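MATE family efflux transporter (Vibrio cholerae, PDB 6IDP) probably exports drugs and other toxic compounds across the bacterial inner membrane, driven by proton influx and accompanied by a proton-dependent conformational change. Local coordinates at residues 330-335 and 352-357. Sequence-based numbering, arbitrary orientation.
Sequences VFATPL and HLVIVP. With OLC ((2R)-2,3-dihydroxypropyl (9Z)-octadec-9-enoate), chain E.
The methyl of A332 points at helix 343-355 and meets two neighbouring side chains there. A332 CB lies 3.6 Å from V354 CG1 and 3.9 Å from L353 CB. The small methyl lets the backbones come close, with the CA atoms of A332 and L353 5.7 Å apart. L353 also points at the other segment. Its CG is anti to its carbonyl carbon (chi1 -66°), and the extended chain beyond carries CD1 alongside the first turn of helix 332-339. There CD1 sits 3.8 Å from A332 O and 4.1 Å from L335 CB. L335 touches through CB. L353 also packs on F275 of helix 263-279 and T328 of helix 303-330.

Both methyls of V354 meet the monoolein chain, and CG1 also touches the A332 methyl. V354 CG1 lies 3.9 Å from C4 of the lipid, and V354 CG2 is 3.9 Å from its C2. The same chain runs on to T333, whose OG1 makes a van der Waals contact with C8 at 3.5 Å. The hydroxyl is hydrogen-bonded to N350 ND2, a polar link between the two helices beside the apolar contact.

F331, at the N-cap, separates helices 303-330 and 332-339. The contact thus packs the start of helix 332-339 against the C-terminal region of helix 343-355, in the second MatE repeat of the transporter. The side-chain contacts across the two segments are apolar, with one methyl resting against the A332 carbonyl oxygen. Close fit of methyl and methylene groups joins them, and the lipid extends this apolar surface beside V354.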
ATOM      1  N   VAL A 330     -21.755 -11.148  13.715  1.00 30.01           N
ATOM      2  CA  VAL A 330     -22.471 -12.373  14.042  1.00 30.76           C
ATOM      3  C   VAL A 330     -21.519 -13.462  14.535  1.00 33.92           C
ATOM      4  O   VAL A 330     -21.806 -14.151  15.511  1.00 34.08           O
ATOM      5  CB  VAL A 330     -23.265 -12.895  12.829  1.00 32.26           C
ATOM      6  CG1 VAL A 330     -23.909 -14.232  13.150  1.00 32.59           C
ATOM      7  CG2 VAL A 330     -24.326 -11.886  12.418  1.00 30.95           C
ATOM      8  N   PHE A 331     -20.374 -13.593  13.874  1.00 33.06           N
ATOM      9  CA  PHE A 331     -19.470 -14.703  14.142  1.00 34.55           C
ATOM     10  C   PHE A 331     -18.187 -14.290  14.868  1.00 34.60           C
ATOM     11  O   PHE A 331     -17.180 -14.992  14.794  1.00 37.92           O
ATOM     12  CB  PHE A 331     -19.113 -15.409  12.826  1.00 33.54           C
ATOM     13  CG  PHE A 331     -20.298 -16.022  12.123  1.00 39.17           C
ATOM     14  CD1 PHE A 331     -20.943 -17.132  12.654  1.00 35.86           C
ATOM     15  CD2 PHE A 331     -20.755 -15.502  10.919  1.00 32.12           C
ATOM     16  CE1 PHE A 331     -22.030 -17.702  12.002  1.00 40.20           C
ATOM     17  CE2 PHE A 331     -21.836 -16.068  10.263  1.00 29.62           C
ATOM     18  CZ  PHE A 331     -22.474 -17.166  10.803  1.00 34.46           C
ATOM     19  N   ALA A 332     -18.231 -13.166  15.578  1.00 30.23           N
ATOM     20  CA  ALA A 332     -17.043 -12.616  16.233  1.00 28.69           C
ATOM     21  C   ALA A 332     -16.400 -13.577  17.233  1.00 30.54           C
ATOM     22  O   ALA A 332     -15.175 -13.717  17.260  1.00 29.13           O
ATOM     23  CB  ALA A 332     -17.387 -11.309  16.927  1.00 28.30           C
ATOM     24  N   THR A 333     -17.217 -14.232  18.053  1.00 25.51           N
ATOM     25  CA  THR A 333     -16.682 -15.123  19.080  1.00 29.94           C
ATOM     26  C   THR A 333     -15.948 -16.329  18.472  1.00 31.39           C
ATOM     27  O   THR A 333     -14.781 -16.549  18.793  1.00 34.91           O
ATOM     28  CB  THR A 333     -17.788 -15.605  20.052  1.00 28.35           C
ATOM     29  OG1 THR A 333     -18.361 -14.477  20.718  1.00 26.38           O
ATOM     30  CG2 THR A 333     -17.215 -16.563  21.093  1.00 31.12           C
ATOM     31  N   PRO A 334     -16.608 -17.107  17.587  1.00 33.08           N
ATOM     32  CA  PRO A 334     -15.828 -18.219  17.029  1.00 35.49           C
ATOM     33  C   PRO A 334     -14.647 -17.765  16.167  1.00 34.34           C
ATOM     34  O   PRO A 334     -13.651 -18.481  16.095  1.00 37.10           O
ATOM     35  CB  PRO A 334     -16.856 -18.984  16.184  1.00 35.70           C
ATOM     36  CG  PRO A 334     -17.925 -17.999  15.891  1.00 34.87           C
ATOM     37  CD  PRO A 334     -18.001 -17.125  17.099  1.00 32.02           C
ATOM     38  N   LEU A 335     -14.751 -16.600  15.537  1.00 30.12           N
ATOM     39  CA  LEU A 335     -13.635 -16.068  14.760  1.00 33.39           C
ATOM     40  C   LEU A 335     -12.429 -15.792  15.656  1.00 33.42           C
ATOM     41  O   LEU A 335     -11.319 -16.239  15.367  1.00 32.55           O
ATOM     42  CB  LEU A 335     -14.043 -14.796  14.013  1.00 33.83           C
ATOM     43  CG  LEU A 335     -14.755 -15.025  12.676  1.00 42.60           C
ATOM     44  CD1 LEU A 335     -15.333 -13.724  12.131  1.00 40.09           C
ATOM     45  CD2 LEU A 335     -13.806 -15.656  11.666  1.00 47.92           C
ATOM     46  N   HIS A 352     -12.889  -6.351  19.849  1.00 32.26           N
ATOM     47  CA  HIS A 352     -12.428  -5.579  18.703  1.00 27.34           C
ATOM     48  C   HIS A 352     -13.296  -5.850  17.479  1.00 26.59           C
ATOM     49  O   HIS A 352     -13.648  -4.935  16.739  1.00 29.57           O
ATOM     50  CB  HIS A 352     -10.964  -5.905  18.395  1.00 29.53           C
ATOM     51  CG  HIS A 352     -10.461  -5.291  17.125  1.00 43.03           C
ATOM     52  ND1 HIS A 352      -9.780  -4.095  17.097  1.00 48.57           N
ATOM     53  CD2 HIS A 352     -10.541  -5.713  15.840  1.00 37.74           C
ATOM     54  CE1 HIS A 352      -9.462  -3.804  15.845  1.00 42.47           C
ATOM     55  NE2 HIS A 352      -9.911  -4.767  15.067  1.00 39.99           N
ATOM     56  N   LEU A 353     -13.651  -7.116  17.289  1.00 24.82           N
ATOM     57  CA  LEU A 353     -14.357  -7.555  16.091  1.00 26.20           C
ATOM     58  C   LEU A 353     -15.819  -7.110  16.026  1.00 25.99           C
ATOM     59  O   LEU A 353     -16.443  -7.200  14.968  1.00 26.42           O
ATOM     60  CB  LEU A 353     -14.285  -9.079  15.978  1.00 25.04           C
ATOM     61  CG  LEU A 353     -12.891  -9.655  15.728  1.00 27.95           C
ATOM     62  CD1 LEU A 353     -12.958 -11.166  15.564  1.00 27.12           C
ATOM     63  CD2 LEU A 353     -12.262  -9.001  14.503  1.00 29.33           C
ATOM     64  N   VAL A 354     -16.369  -6.642  17.146  1.00 25.52           N
ATOM     65  CA  VAL A 354     -17.758  -6.184  17.164  1.00 26.00           C
ATOM     66  C   VAL A 354     -17.856  -4.664  17.204  1.00 26.73           C
ATOM     67  O   VAL A 354     -18.936  -4.102  17.036  1.00 30.96           O
ATOM     68  CB  VAL A 354     -18.546  -6.754  18.371  1.00 30.03           C
ATOM     69  CG1 VAL A 354     -18.572  -8.270  18.334  1.00 27.69           C
ATOM     70  CG2 VAL A 354     -17.966  -6.253  19.683  1.00 32.55           C
ATOM     71  N   ILE A 355     -16.727  -4.001  17.428  1.00 31.96           N
ATOM     72  CA  ILE A 355     -16.718  -2.549  17.550  1.00 31.66           C
ATOM     73  C   ILE A 355     -16.127  -1.860  16.322  1.00 30.81           C
ATOM     74  O   ILE A 355     -16.753  -0.975  15.740  1.00 31.08           O
ATOM     75  CB  ILE A 355     -15.929  -2.099  18.799  1.00 29.03           C
ATOM     76  CG1 ILE A 355     -16.642  -2.558  20.072  1.00 31.66           C
ATOM     77  CG2 ILE A 355     -15.759  -0.587  18.814  1.00 26.04           C
ATOM     78  CD1 ILE A 355     -15.940  -2.143  21.354  1.00 29.28           C
ATOM     79  N   VAL A 356     -14.927  -2.273  15.930  1.00 29.02           N
ATOM     80  CA  VAL A 356     -14.181  -1.583  14.876  1.00 30.40           C
ATOM     81  C   VAL A 356     -14.646  -1.829  13.420  1.00 31.54           C
ATOM     82  O   VAL A 356     -14.707  -0.875  12.643  1.00 32.89           O
ATOM     83  CB  VAL A 356     -12.677  -1.929  14.975  1.00 30.17           C
ATOM     84  CG1 VAL A 356     -11.881  -1.185  13.918  1.00 33.33           C
ATOM     85  CG2 VAL A 356     -12.153  -1.586  16.361  1.00 35.08           C
ATOM     86  N   PRO A 357     -14.968  -3.088  13.041  1.00 31.44           N
ATOM     87  CA  PRO A 357     -15.276  -3.347  11.623  1.00 27.06           C
ATOM     88  C   PRO A 357     -16.375  -2.480  11.003  1.00 29.76           C
ATOM     89  O   PRO A 357     -16.327  -2.221   9.799  1.00 24.57           O
ATOM     90  CB  PRO A 357     -15.716  -4.813  11.631  1.00 27.64           C
ATOM     91  CG  PRO A 357     -14.969  -5.408  12.758  1.00 30.47           C
ATOM     92  CD  PRO A 357     -14.955  -4.343  13.818  1.00 25.87           C
TER
HETATM   93  C8  OLC E 504     -20.705 -12.690  22.584  1.00 51.02           C
HETATM   94  C7  OLC E 504     -21.587 -12.061  21.528  1.00 54.44           C
HETATM   95  C6  OLC E 504     -21.753 -10.578  21.785  1.00 56.54           C
HETATM   96  C5  OLC E 504     -22.568  -9.971  20.662  1.00 55.41           C
HETATM   97  C4  OLC E 504     -21.942  -8.673  20.197  1.00 52.50           C
HETATM   98  C3  OLC E 504     -21.963  -7.652  21.317  1.00 51.10           C
HETATM   99  C2  OLC E 504     -21.723  -6.275  20.736  1.00 53.97           C
HETATM  100  C1  OLC E 504     -22.056  -5.217  21.766  1.00 57.72           C